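Local coordinates for protein YiiM (Escherichia coli, PDB 1O65) that belongs to the MOSC family and probably acts as a molybdenum-dependent oxidoreductase on nitrogenous compounds, at residues 15-20 / 100-105; 69-74 / 154-159; 105-110 / 181-186; 113-118 / 173-178; 120-125 / 160-165. All blocks are in the same frame, centred on the assembly; numbering follows the deposited sequence.

Four of the contacts lie in one mixed sheet of the MOSC fold, contact 5 at its junction with a three-stranded sheet. Contacts 1 and 2, with centres about 10 Å apart, meet where strand 100-102 lies parallel to strand 69-73, and the centre of contact 2 lies about 3 Å from that of the chain. Contacts 4 and 5, their centres also about 10 Å apart, are joined by the antiparallel pairing of strand 115-118 of the one with strand 121-128 of the other. Along the sequence contact 2 crosses the other four, and contact 3 encloses contacts 4 and 5. Contact 3 joins the loop after strand 100-102 to helix 183-191, tying the sheet to the C-terminal helices.

Contact 1 of 5, residues 15-20 / 100-105; sequences YPVDVY and LSTDGL
With CG of Y15 anti to its carbonyl carbon (chi1 -54°) and CG of L105 turned the same way (chi1 -72°), the leucine branches come to lie over one face of the tyrosine ring. L105 CD2 stands over this face of the Y15 ring, offset toward the rim and 3.3 Å from CZ, a CH-pi contact, while CD1 of the same leucine lies against CG and CD2 of the ring. Farther along, V17 CG2 reaches T102 CG2 at 3.5 Å and also rests on L100 CB. Next to V17 the backbones pair as antiparallel strands. D18 and S101 form a hydrogen-bonded pair, D18 N giving to S101 O at 2.8 Å and S101 N to D18 O at 2.7 Å, both donors lying in the carbonyl plane. V19 and L100 follow as a non-hydrogen-bonded pair. On the D18 and S101 face, Y20 turns its ring edge to S101 CB, and one water joins D18 OD2, Y20 OH and S101 OG. R74 adds a salt bridge to D18 and a hydrogen bond to S101 OG. Where the strands part, a second water accepts from D103 N and donates to P16 O at 2.7 Å. The chemistry is divided: L100 lies on the apolar face, whereas the other carries a polar network in which R74 holds D18 and S101, and the arginine charge probably favours an ionised D18.

Contact 2 of 5, residues 69-74 / 154-159; sequences LCHYPR and VGWLYS
H71 and W156 form a hydrogen-bonded pair between antiparallel strands of the MOSC-domain sheet, and with Y158 they make an aromatic cluster. From its first carbon outward, the histidine runs along the tryptophan: CB sits over the five-membered ring, 3.4 Å from W156 NE1, as a CH-pi contact; CG and CD2 lie over W156 CZ2, giving an offset stack with the ring planes 25° apart; ND1 shares a hydrogen bond of 2.9 Å with Y158 OH; CE1 lies near that hydroxyl and W156 CZ2; and NE2 bonds to T102 OG1. CG of W156 is wedged between its backbone N and carbonyl carbon (chi1 53°), which lays the indole alongside the imidazole. P73 CG touches W156 CZ3 at 3.6 Å, farther out on the six-membered ring. Replacing W156 by an alanine is likely to leave one imidazole face without its stacking partner and to take from Y158 OH the N-H of the indole, leaving H71 ND1 as its partner within the cluster. The backbones add H71 N to W156 O at 2.8 Å and Y158 N to L69 O, whereas the return bond from W156 N to H71 O is longer. On the other face of the sheet, L157 CD2 packs on C70 CB at 3.8 Å. At the phenol oxygen the cluster closes: W156 NE1 donates to Y158 OH over 2.9 Å, only 3° out of the indole plane.

Contact 3 of 5, residues 105-110 / 181-186; sequences LTESNV and VTVQEA
V110 and V183 lie side by side and point the same way, V110 CG1 meeting V183 CG2 at 3.8 Å. The other methyl of V183, CG1, is anti to its backbone N (chi1 174°) and is thereby turned to E107, whose chain crosses it at an angle and touches it through CG. E107 then bends at its second torsion and carries its carboxylate away to G155 N and H76. Nearby, S108 CB approaches Q184 OE1 at 3.7 Å. Two loop carbonyls receive the first turn of helix 183-191. V183 N points to V110 O in the carbonyl plane at 2.9 Å, while Q184 N reaches E107 O at 3.0 Å from well above the carbonyl plane. T182 is the N-cap: its OG1 accepts from E185 N at 3.0 Å, and E185 OE2 accepts from T182 N, completing a capping box. The amides at the helix start thus find acceptors partly in their own turn and partly in the MOSC-domain loop, which joins this helix to the sheet region.

Contact 4 of 5, residues 113-118 / 173-178; sequences GDIFRW and ELVSRV
A classic beta bulge interrupts the antiparallel pairing of strands 115-118 and 172-176 in the MOSC sheet. V175 and S176 both face I115, whose carbonyl O accepts from V175 N at 2.9 Å and from S176 N at 3.2 Å. Beyond the bulge, F116 and L174 form a non-hydrogen-bonded pair, L174 CD1 standing over the F116 ring face. With CG anti to the backbone N (chi1 178°) and a bend at chi3, R117 sets its guanidinium edge against E173: NH2 meets OE1 at 3.0 Å and NE meets OE2 at 3.3 Å, both from above the carboxylate plane. At the far end, R177 holds D114 with the two planes 24° apart, and D114 OD2 also accepts from Y111 N. A leucine in place of R177 would probably leave the D114 carboxylate without its cationic mate. A water donates to D114 OD1 and accepts from V178 N. The salt bridge runs from R177 NE to D114 OD1 at 2.9 Å, on the syn side, with NH2 reaching D114 OD2 at 3.1 Å.

Contact 5 of 5, residues 120-125 / 160-165; sequences EALIQV and VIAPGK
L122 packs through CB against A162 CB and I161 CB, each at 3.8 Å, and its carbonyl O takes a hydrogen bond from A162 N at 3.0 Å and a weak one from I161 N. The reverse bond, L122 N to A162 O at 3.0 Å, falls on a lone pair in the carbonyl plane. I161 crosses Q124, with CG1 on Q124 CB; with CG anti to the backbone N (chi1 -179°) and the chain extended beyond it, Q124 passes the end of I161, OE1 against CD1, and its NE2 bonds to G113 O. At the other end E120 N points to K165 O at 2.8 Å, and a CB on G164 would clash with E120 O. Outside this shell, I123 lies on Y158 and F116, while L46 of strand 43-47 touches A121, I123 and V160. I161 and A162 both face L122, a classic beta bulge, here at the corner where the chain leaves the mixed sheet through strand 156-160 and enters the three-stranded antiparallel sheet through strand 164-167.

Contact 1 of 5, residues 15-20 / 100-105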
# COMPACT_ATOMS: atom_id res chain seq x y z
N TYR A 15 -14.74 3.10 -6.54
CA TYR A 15 -14.47 1.78 -5.97
C TYR A 15 -15.03 1.62 -4.57
O TYR A 15 -14.61 2.30 -3.62
CB TYR A 15 -12.98 1.49 -5.99
CG TYR A 15 -12.30 1.63 -7.34
CD1 TYR A 15 -12.21 0.58 -8.24
CD2 TYR A 15 -11.78 2.86 -7.74
CE1 TYR A 15 -11.59 0.72 -9.47
CE2 TYR A 15 -11.16 3.01 -8.96
CZ TYR A 15 -11.07 1.94 -9.82
OH TYR A 15 -10.43 2.12 -11.03
N PRO A 16 -16.08 0.79 -4.45
CA PRO A 16 -16.68 0.51 -3.15
C PRO A 16 -15.60 0.02 -2.21
O PRO A 16 -14.71 -0.74 -2.62
CB PRO A 16 -17.72 -0.53 -3.46
CG PRO A 16 -18.12 -0.29 -4.87
CD PRO A 16 -17.00 0.45 -5.56
N VAL A 17 -15.65 0.44 -0.94
CA VAL A 17 -14.56 0.02 -0.07
C VAL A 17 -14.97 -0.42 1.31
O VAL A 17 -15.81 0.21 1.95
CB VAL A 17 -13.51 1.16 -0.02
CG1 VAL A 17 -14.00 2.35 0.76
CG2 VAL A 17 -12.19 0.65 0.53
N ASP A 18 -14.41 -1.52 1.79
CA ASP A 18 -14.61 -2.01 3.15
C ASP A 18 -13.48 -1.43 4.00
O ASP A 18 -12.33 -1.42 3.54
CB ASP A 18 -14.56 -3.54 3.17
CG ASP A 18 -15.79 -4.14 2.51
OD1 ASP A 18 -16.87 -3.49 2.57
OD2 ASP A 18 -15.70 -5.24 1.95
N VAL A 19 -13.80 -0.96 5.19
CA VAL A 19 -12.92 -0.28 6.11
C VAL A 19 -12.66 -1.08 7.37
O VAL A 19 -13.59 -1.66 7.95
CB VAL A 19 -13.58 1.06 6.57
CG1 VAL A 19 -12.60 1.88 7.40
CG2 VAL A 19 -14.14 1.83 5.41
N TYR A 20 -11.41 -1.21 7.78
CA TYR A 20 -11.02 -1.96 8.96
C TYR A 20 -10.07 -1.16 9.84
O TYR A 20 -9.24 -0.40 9.33
CB TYR A 20 -10.34 -3.29 8.66
CG TYR A 20 -11.16 -4.25 7.82
CD1 TYR A 20 -11.22 -4.08 6.45
CD2 TYR A 20 -11.90 -5.29 8.40
CE1 TYR A 20 -11.98 -4.92 5.66
CE2 TYR A 20 -12.66 -6.14 7.61
CZ TYR A 20 -12.69 -5.96 6.25
OH TYR A 20 -13.42 -6.78 5.43
N LEU A 100 -8.17 -0.47 4.11
CA LEU A 100 -9.08 -0.40 2.97
C LEU A 100 -9.10 -1.68 2.13
O LEU A 100 -8.08 -2.14 1.64
CB LEU A 100 -8.73 0.78 2.07
CG LEU A 100 -8.75 2.17 2.70
CD1 LEU A 100 -8.46 3.25 1.68
CD2 LEU A 100 -10.08 2.44 3.39
N SER A 101 -10.30 -2.22 1.89
CA SER A 101 -10.41 -3.46 1.12
C SER A 101 -11.35 -3.25 -0.06
O SER A 101 -12.46 -2.75 0.13
CB SER A 101 -10.86 -4.61 2.00
OG SER A 101 -11.09 -5.78 1.24
N THR A 102 -10.92 -3.60 -1.26
CA THR A 102 -11.67 -3.44 -2.48
C THR A 102 -11.45 -4.53 -3.54
O THR A 102 -10.60 -5.41 -3.48
CB THR A 102 -11.16 -2.18 -3.25
OG1 THR A 102 -9.76 -2.40 -3.52
CG2 THR A 102 -11.38 -0.87 -2.54
N ASP A 103 -12.19 -4.36 -4.63
CA ASP A 103 -12.06 -5.11 -5.87
C ASP A 103 -11.77 -4.05 -6.96
O ASP A 103 -12.12 -2.89 -6.71
CB ASP A 103 -13.32 -5.81 -6.32
CG ASP A 103 -13.70 -7.05 -5.53
OD1 ASP A 103 -12.98 -8.06 -5.56
OD2 ASP A 103 -14.77 -6.96 -4.89
N GLY A 104 -11.12 -4.41 -8.05
CA GLY A 104 -10.89 -3.48 -9.13
C GLY A 104 -9.65 -2.64 -9.04
O GLY A 104 -9.38 -1.89 -10.00
N LEU A 105 -8.91 -2.63 -7.93
CA LEU A 105 -7.71 -1.82 -7.80
C LEU A 105 -6.51 -2.69 -7.45
O LEU A 105 -6.49 -3.37 -6.41
CB LEU A 105 -7.88 -0.73 -6.74
CG LEU A 105 -8.80 0.43 -7.10
CD1 LEU A 105 -9.01 1.35 -5.91
CD2 LEU A 105 -8.23 1.24 -8.25
O HOH W 1 -14.61 -2.66 -4.51
O HOH W 2 -15.24 -3.30 -1.53
O HOH W 3 -13.71 -6.62 2.42

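Contact 2 of 5, residues 69-74 / 154-159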
# COMPACT_ATOMS: atom_id res chain seq x y z
N LEU A 69 -2.89 5.20 5.90
CA LEU A 69 -3.80 4.19 5.45
C LEU A 69 -3.13 3.09 4.61
O LEU A 69 -2.37 3.38 3.70
CB LEU A 69 -4.91 4.78 4.57
CG LEU A 69 -5.99 5.63 5.20
CD1 LEU A 69 -6.60 6.57 4.17
CD2 LEU A 69 -7.09 4.79 5.84
N CYS A 70 -3.51 1.85 4.86
CA CYS A 70 -2.95 0.69 4.17
C CYS A 70 -4.04 0.05 3.29
O CYS A 70 -5.15 -0.18 3.80
CB CYS A 70 -2.46 -0.33 5.20
SG CYS A 70 -1.89 -1.90 4.44
N HIS A 71 -3.74 -0.26 2.05
CA HIS A 71 -4.73 -0.84 1.15
C HIS A 71 -4.32 -2.25 0.72
O HIS A 71 -3.15 -2.43 0.35
CB HIS A 71 -4.78 0.02 -0.14
CG HIS A 71 -6.02 -0.20 -0.95
ND1 HIS A 71 -6.91 0.83 -1.26
CD2 HIS A 71 -6.56 -1.33 -1.47
CE1 HIS A 71 -7.93 0.33 -1.94
NE2 HIS A 71 -7.74 -0.97 -2.09
N TYR A 72 -5.24 -3.21 0.67
CA TYR A 72 -4.87 -4.53 0.14
C TYR A 72 -6.00 -5.01 -0.78
O TYR A 72 -7.19 -5.03 -0.45
CB TYR A 72 -4.51 -5.54 1.19
CG TYR A 72 -3.65 -6.70 0.71
CD1 TYR A 72 -2.32 -6.51 0.37
CD2 TYR A 72 -4.17 -7.99 0.62
CE1 TYR A 72 -1.52 -7.55 -0.07
CE2 TYR A 72 -3.37 -9.03 0.19
CZ TYR A 72 -2.05 -8.81 -0.15
OH TYR A 72 -1.27 -9.86 -0.59
N PRO A 73 -5.63 -5.32 -2.01
CA PRO A 73 -6.63 -5.78 -2.96
C PRO A 73 -7.15 -7.15 -2.56
O PRO A 73 -6.35 -8.09 -2.33
CB PRO A 73 -5.90 -5.81 -4.29
CG PRO A 73 -4.68 -4.96 -4.10
CD PRO A 73 -4.33 -5.04 -2.64
N ARG A 74 -8.48 -7.31 -2.50
CA ARG A 74 -9.04 -8.64 -2.25
C ARG A 74 -8.64 -9.61 -3.36
O ARG A 74 -8.61 -10.82 -3.08
CB ARG A 74 -10.56 -8.65 -2.12
CG ARG A 74 -11.08 -8.01 -0.84
CD ARG A 74 -12.55 -8.36 -0.58
NE ARG A 74 -13.41 -7.57 -1.45
CZ ARG A 74 -13.89 -6.36 -1.40
NH1 ARG A 74 -13.65 -5.51 -0.41
NH2 ARG A 74 -14.70 -5.91 -2.39
N VAL A 154 1.62 -6.67 -2.87
CA VAL A 154 1.89 -6.03 -1.58
C VAL A 154 0.87 -4.99 -1.18
O VAL A 154 0.71 -4.74 0.03
CB VAL A 154 3.29 -5.40 -1.62
CG1 VAL A 154 4.35 -6.44 -1.97
CG2 VAL A 154 3.34 -4.25 -2.64
N GLY A 155 0.10 -4.44 -2.13
CA GLY A 155 -0.82 -3.38 -1.65
C GLY A 155 -0.01 -2.07 -1.56
O GLY A 155 1.12 -2.00 -2.03
N TRP A 156 -0.62 -1.02 -1.04
CA TRP A 156 0.05 0.28 -1.01
C TRP A 156 -0.46 1.15 0.14
O TRP A 156 -1.51 0.88 0.71
CB TRP A 156 -0.20 1.01 -2.34
CG TRP A 156 -1.65 1.09 -2.68
CD1 TRP A 156 -2.53 2.07 -2.31
CD2 TRP A 156 -2.39 0.14 -3.45
NE1 TRP A 156 -3.77 1.78 -2.83
CE2 TRP A 156 -3.72 0.60 -3.52
CE3 TRP A 156 -2.06 -1.07 -4.08
CZ2 TRP A 156 -4.72 -0.11 -4.18
CZ3 TRP A 156 -3.06 -1.77 -4.73
CH2 TRP A 156 -4.37 -1.29 -4.78
N LEU A 157 0.27 2.24 0.43
CA LEU A 157 -0.16 3.08 1.55
C LEU A 157 -0.62 4.42 1.02
O LEU A 157 -0.33 4.71 -0.14
CB LEU A 157 0.97 3.27 2.55
CG LEU A 157 1.70 2.03 3.05
CD1 LEU A 157 2.86 2.36 3.96
CD2 LEU A 157 0.70 1.10 3.76
N TYR A 158 -1.31 5.20 1.84
CA TYR A 158 -1.72 6.52 1.41
C TYR A 158 -1.27 7.61 2.42
O TYR A 158 -1.11 7.30 3.60
CB TYR A 158 -3.24 6.66 1.34
CG TYR A 158 -3.98 5.80 0.36
CD1 TYR A 158 -4.42 4.53 0.73
CD2 TYR A 158 -4.28 6.25 -0.91
CE1 TYR A 158 -5.14 3.74 -0.15
CE2 TYR A 158 -5.00 5.47 -1.80
CZ TYR A 158 -5.41 4.22 -1.42
OH TYR A 158 -6.13 3.41 -2.26
N SER A 159 -1.03 8.80 1.89
CA SER A 159 -0.84 9.95 2.79
C SER A 159 -2.22 10.65 2.79
O SER A 159 -3.00 10.48 1.84
CB SER A 159 0.22 10.94 2.38
OG SER A 159 -0.02 11.45 1.10
O HOH W 4 -0.84 -3.72 1.78

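Contact 3 of 5, residues 105-110 / 181-186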
# COMPACT_ATOMS: atom_id res chain seq x y z
N LEU A 105 -8.91 -2.63 -7.93
CA LEU A 105 -7.71 -1.82 -7.80
C LEU A 105 -6.51 -2.69 -7.45
O LEU A 105 -6.49 -3.37 -6.41
CB LEU A 105 -7.88 -0.73 -6.74
CG LEU A 105 -8.80 0.43 -7.10
CD1 LEU A 105 -9.01 1.35 -5.91
CD2 LEU A 105 -8.23 1.24 -8.25
N THR A 106 -5.49 -2.71 -8.32
CA THR A 106 -4.31 -3.53 -8.08
C THR A 106 -3.04 -2.72 -8.29
O THR A 106 -3.05 -1.56 -8.70
CB THR A 106 -4.25 -4.76 -9.01
OG1 THR A 106 -4.03 -4.28 -10.35
CG2 THR A 106 -5.50 -5.62 -8.98
N GLU A 107 -1.87 -3.35 -8.02
CA GLU A 107 -0.60 -2.68 -8.22
C GLU A 107 -0.42 -2.23 -9.68
O GLU A 107 0.28 -1.24 -9.93
CB GLU A 107 0.58 -3.60 -7.84
CG GLU A 107 0.59 -3.90 -6.34
CD GLU A 107 -0.38 -4.98 -5.94
OE1 GLU A 107 -0.97 -5.71 -6.81
OE2 GLU A 107 -0.61 -5.13 -4.72
N SER A 108 -0.99 -2.98 -10.64
CA SER A 108 -0.85 -2.61 -12.03
C SER A 108 -1.80 -1.54 -12.50
O SER A 108 -1.56 -1.06 -13.62
CB SER A 108 -0.89 -3.83 -12.97
OG SER A 108 -1.95 -4.71 -12.64
N ASN A 109 -2.85 -1.15 -11.81
CA ASN A 109 -3.67 -0.05 -12.32
C ASN A 109 -3.75 1.09 -11.30
O ASN A 109 -4.59 1.99 -11.42
CB ASN A 109 -5.03 -0.48 -12.82
CG ASN A 109 -5.97 -0.91 -11.73
OD1 ASN A 109 -5.47 -1.33 -10.67
ND2 ASN A 109 -7.29 -0.83 -11.92
N VAL A 110 -2.98 1.00 -10.22
CA VAL A 110 -2.91 2.09 -9.25
C VAL A 110 -1.55 2.78 -9.44
O VAL A 110 -0.52 2.10 -9.46
CB VAL A 110 -3.14 1.63 -7.82
CG1 VAL A 110 -2.80 2.67 -6.77
CG2 VAL A 110 -4.63 1.27 -7.65
N VAL A 181 4.17 6.22 -13.01
CA VAL A 181 4.78 5.03 -12.41
C VAL A 181 3.73 4.35 -11.55
O VAL A 181 3.23 4.92 -10.60
CB VAL A 181 6.13 5.20 -11.75
CG1 VAL A 181 6.39 6.58 -11.20
CG2 VAL A 181 6.37 4.14 -10.66
N THR A 182 3.38 3.13 -11.92
CA THR A 182 2.42 2.33 -11.19
C THR A 182 3.10 1.79 -9.91
O THR A 182 4.33 1.70 -9.85
CB THR A 182 1.99 1.09 -11.99
OG1 THR A 182 3.13 0.26 -12.24
CG2 THR A 182 1.39 1.47 -13.35
N VAL A 183 2.29 1.33 -9.00
CA VAL A 183 2.71 0.67 -7.78
C VAL A 183 3.54 -0.56 -8.12
O VAL A 183 4.61 -0.83 -7.56
CB VAL A 183 1.47 0.29 -6.92
CG1 VAL A 183 1.85 -0.53 -5.71
CG2 VAL A 183 0.79 1.59 -6.43
N GLN A 184 3.14 -1.29 -9.16
CA GLN A 184 3.85 -2.47 -9.62
C GLN A 184 5.27 -2.09 -10.03
O GLN A 184 6.21 -2.74 -9.59
CB GLN A 184 3.11 -3.15 -10.77
CG GLN A 184 3.88 -4.33 -11.38
CD GLN A 184 3.06 -4.95 -12.52
OE1 GLN A 184 2.76 -4.32 -13.53
NE2 GLN A 184 2.68 -6.21 -12.36
N GLU A 185 5.39 -1.05 -10.83
CA GLU A 185 6.70 -0.56 -11.24
C GLU A 185 7.53 -0.13 -10.03
O GLU A 185 8.69 -0.51 -9.92
CB GLU A 185 6.58 0.61 -12.20
CG GLU A 185 5.96 0.30 -13.56
CD GLU A 185 5.73 1.60 -14.34
OE1 GLU A 185 6.78 2.15 -14.77
OE2 GLU A 185 4.56 2.03 -14.47
N ALA A 186 6.98 0.65 -9.10
CA ALA A 186 7.74 1.08 -7.95
C ALA A 186 8.21 -0.15 -7.16
O ALA A 186 9.38 -0.22 -6.78
CB ALA A 186 6.96 2.01 -7.06

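Contact 4 of 5, residues 113-118 / 173-178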
# COMPACT_ATOMS: atom_id res chain seq x y z
N GLY A 113 1.20 8.55 -6.52
CA GLY A 113 0.70 9.91 -6.54
C GLY A 113 -0.80 9.94 -6.81
O GLY A 113 -1.36 11.05 -6.82
N ASP A 114 -1.44 8.82 -7.07
CA ASP A 114 -2.88 8.90 -7.37
C ASP A 114 -3.57 9.56 -6.18
O ASP A 114 -3.23 9.30 -5.02
CB ASP A 114 -3.55 7.59 -7.71
CG ASP A 114 -3.39 7.08 -9.13
OD1 ASP A 114 -3.06 7.80 -10.09
OD2 ASP A 114 -3.63 5.85 -9.30
N ILE A 115 -4.47 10.48 -6.50
CA ILE A 115 -5.22 11.18 -5.47
C ILE A 115 -6.69 10.77 -5.62
O ILE A 115 -7.27 10.90 -6.70
CB ILE A 115 -5.09 12.69 -5.53
CG1 ILE A 115 -3.64 13.13 -5.30
CG2 ILE A 115 -6.02 13.38 -4.51
CD1 ILE A 115 -3.37 14.56 -5.73
N PHE A 116 -7.23 10.26 -4.53
CA PHE A 116 -8.60 9.81 -4.49
C PHE A 116 -9.41 10.67 -3.49
O PHE A 116 -8.89 11.07 -2.45
CB PHE A 116 -8.72 8.36 -4.06
CG PHE A 116 -8.23 7.27 -4.94
CD1 PHE A 116 -6.85 7.00 -4.99
CD2 PHE A 116 -9.07 6.49 -5.70
CE1 PHE A 116 -6.37 5.96 -5.77
CE2 PHE A 116 -8.60 5.44 -6.50
CZ PHE A 116 -7.25 5.19 -6.54
N ARG A 117 -10.63 10.98 -3.89
CA ARG A 117 -11.57 11.66 -3.02
C ARG A 117 -12.34 10.51 -2.32
O ARG A 117 -12.66 9.55 -3.03
CB ARG A 117 -12.57 12.58 -3.72
CG ARG A 117 -13.55 13.23 -2.73
CD ARG A 117 -14.40 14.31 -3.38
NE ARG A 117 -15.18 13.79 -4.49
CZ ARG A 117 -15.62 14.48 -5.53
NH1 ARG A 117 -15.36 15.77 -5.64
NH2 ARG A 117 -16.32 13.86 -6.49
N TRP A 118 -12.48 10.61 -1.02
CA TRP A 118 -13.16 9.63 -0.20
C TRP A 118 -14.01 10.38 0.84
O TRP A 118 -13.49 10.90 1.83
CB TRP A 118 -12.18 8.67 0.49
CG TRP A 118 -12.83 7.55 1.25
CD1 TRP A 118 -14.03 6.96 0.96
CD2 TRP A 118 -12.29 6.81 2.36
NE1 TRP A 118 -14.29 5.94 1.83
CE2 TRP A 118 -13.25 5.85 2.72
CE3 TRP A 118 -11.12 6.91 3.11
CZ2 TRP A 118 -13.07 4.96 3.79
CZ3 TRP A 118 -10.94 6.04 4.18
CH2 TRP A 118 -11.89 5.07 4.50
N GLU A 173 -12.89 7.57 -5.03
CA GLU A 173 -13.06 8.16 -6.36
C GLU A 173 -11.73 8.73 -6.85
O GLU A 173 -11.20 9.69 -6.28
CB GLU A 173 -14.11 9.26 -6.35
CG GLU A 173 -15.40 8.99 -5.59
CD GLU A 173 -16.13 10.26 -5.21
OE1 GLU A 173 -16.72 10.89 -6.11
OE2 GLU A 173 -16.11 10.68 -4.03
N LEU A 174 -11.22 8.17 -7.94
CA LEU A 174 -9.96 8.68 -8.47
C LEU A 174 -10.19 10.06 -9.06
O LEU A 174 -11.02 10.21 -9.95
CB LEU A 174 -9.38 7.68 -9.48
CG LEU A 174 -8.11 8.18 -10.19
CD1 LEU A 174 -6.90 7.99 -9.28
CD2 LEU A 174 -7.95 7.51 -11.54
N VAL A 175 -9.42 11.05 -8.63
CA VAL A 175 -9.61 12.42 -9.13
C VAL A 175 -8.41 12.95 -9.86
O VAL A 175 -8.57 13.75 -10.80
CB VAL A 175 -10.09 13.36 -8.02
CG1 VAL A 175 -9.29 13.22 -6.73
CG2 VAL A 175 -9.99 14.81 -8.49
N SER A 176 -7.18 12.58 -9.45
CA SER A 176 -6.00 13.03 -10.19
C SER A 176 -4.99 11.90 -10.40
O SER A 176 -4.69 11.10 -9.51
CB SER A 176 -5.32 14.21 -9.51
OG SER A 176 -6.18 15.35 -9.42
N ARG A 177 -4.50 11.79 -11.64
CA ARG A 177 -3.45 10.87 -12.01
C ARG A 177 -2.23 11.74 -12.32
O ARG A 177 -2.30 12.43 -13.33
CB ARG A 177 -3.73 9.96 -13.20
CG ARG A 177 -2.44 9.17 -13.56
CD ARG A 177 -2.77 7.73 -13.82
NE ARG A 177 -3.56 7.07 -12.82
CZ ARG A 177 -4.31 6.00 -13.04
NH1 ARG A 177 -4.32 5.51 -14.27
NH2 ARG A 177 -5.01 5.43 -12.07
N VAL A 178 -1.19 11.71 -11.47
CA VAL A 178 -0.14 12.72 -11.69
C VAL A 178 1.26 12.17 -11.84
O VAL A 178 2.24 12.90 -11.63
CB VAL A 178 -0.19 13.79 -10.59
CG1 VAL A 178 -1.46 14.66 -10.71
CG2 VAL A 178 -0.14 13.16 -9.21
O HOH W 5 -0.94 9.31 -10.32

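Contact 5 of 5, residues 120-125 / 160-165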
# COMPACT_ATOMS: atom_id res chain seq x y z
N GLU A 120 -15.38 13.10 2.70
CA GLU A 120 -14.89 14.48 2.82
C GLU A 120 -13.36 14.53 2.74
O GLU A 120 -12.82 15.61 2.87
CB GLU A 120 -15.28 15.07 4.18
CG GLU A 120 -16.67 14.64 4.63
CD GLU A 120 -17.72 15.54 4.00
OE1 GLU A 120 -17.85 15.52 2.77
OE2 GLU A 120 -18.37 16.23 4.82
N ALA A 121 -12.70 13.40 2.52
CA ALA A 121 -11.26 13.37 2.53
C ALA A 121 -10.62 13.31 1.14
O ALA A 121 -11.27 13.12 0.13
CB ALA A 121 -10.75 12.16 3.34
N LEU A 122 -9.32 13.49 1.13
CA LEU A 122 -8.45 13.45 -0.02
C LEU A 122 -7.20 12.66 0.40
O LEU A 122 -6.56 12.99 1.40
CB LEU A 122 -8.02 14.83 -0.50
CG LEU A 122 -9.07 15.69 -1.18
CD1 LEU A 122 -8.51 17.06 -1.53
CD2 LEU A 122 -9.64 14.99 -2.41
N ILE A 123 -6.96 11.56 -0.30
CA ILE A 123 -5.85 10.68 0.02
C ILE A 123 -4.96 10.51 -1.22
O ILE A 123 -5.47 10.67 -2.34
CB ILE A 123 -6.31 9.31 0.55
CG1 ILE A 123 -7.06 8.52 -0.50
CG2 ILE A 123 -7.15 9.52 1.82
CD1 ILE A 123 -7.45 7.10 -0.12
N GLN A 124 -3.68 10.26 -0.98
CA GLN A 124 -2.73 10.10 -2.05
C GLN A 124 -1.83 8.87 -1.86
O GLN A 124 -1.27 8.67 -0.80
CB GLN A 124 -1.85 11.35 -2.19
CG GLN A 124 -0.83 11.21 -3.35
CD GLN A 124 -0.15 12.54 -3.62
OE1 GLN A 124 0.43 13.14 -2.72
NE2 GLN A 124 -0.18 13.00 -4.86
N VAL A 125 -1.67 8.11 -2.94
CA VAL A 125 -0.83 6.89 -2.88
C VAL A 125 0.61 7.33 -2.67
O VAL A 125 1.11 8.13 -3.46
CB VAL A 125 -0.97 6.02 -4.13
CG1 VAL A 125 -0.03 4.83 -4.09
CG2 VAL A 125 -2.42 5.57 -4.27
N VAL A 160 -2.54 11.35 3.86
CA VAL A 160 -3.85 12.02 3.88
C VAL A 160 -3.65 13.45 3.44
O VAL A 160 -3.00 14.23 4.12
CB VAL A 160 -4.50 11.85 5.26
CG1 VAL A 160 -5.72 12.73 5.44
CG2 VAL A 160 -4.93 10.38 5.45
N ILE A 161 -4.19 13.81 2.27
CA ILE A 161 -4.08 15.15 1.74
C ILE A 161 -5.07 16.08 2.44
O ILE A 161 -4.70 17.20 2.78
CB ILE A 161 -4.29 15.19 0.22
CG1 ILE A 161 -3.28 14.33 -0.53
CG2 ILE A 161 -4.28 16.64 -0.28
CD1 ILE A 161 -1.83 14.54 -0.18
N ALA A 162 -6.31 15.69 2.61
CA ALA A 162 -7.29 16.51 3.32
C ALA A 162 -8.09 15.60 4.27
O ALA A 162 -8.78 14.67 3.81
CB ALA A 162 -8.27 17.24 2.42
N PRO A 163 -7.94 15.88 5.56
CA PRO A 163 -8.65 15.11 6.56
C PRO A 163 -10.14 15.34 6.48
O PRO A 163 -10.60 16.37 5.96
CB PRO A 163 -8.04 15.52 7.89
CG PRO A 163 -6.84 16.31 7.60
CD PRO A 163 -6.76 16.58 6.13
N GLY A 164 -10.94 14.34 6.85
CA GLY A 164 -12.39 14.51 6.80
C GLY A 164 -13.15 13.24 7.15
O GLY A 164 -12.56 12.18 7.37
N LYS A 165 -14.47 13.36 7.26
CA LYS A 165 -15.32 12.22 7.53
C LYS A 165 -15.35 11.35 6.27
O LYS A 165 -15.39 11.86 5.16
CB LYS A 165 -16.75 12.60 7.89
CG LYS A 165 -17.09 12.67 9.36
CD LYS A 165 -18.58 12.95 9.53
CE LYS A 165 -18.95 13.31 10.95
NZ LYS A 165 -18.21 12.52 11.97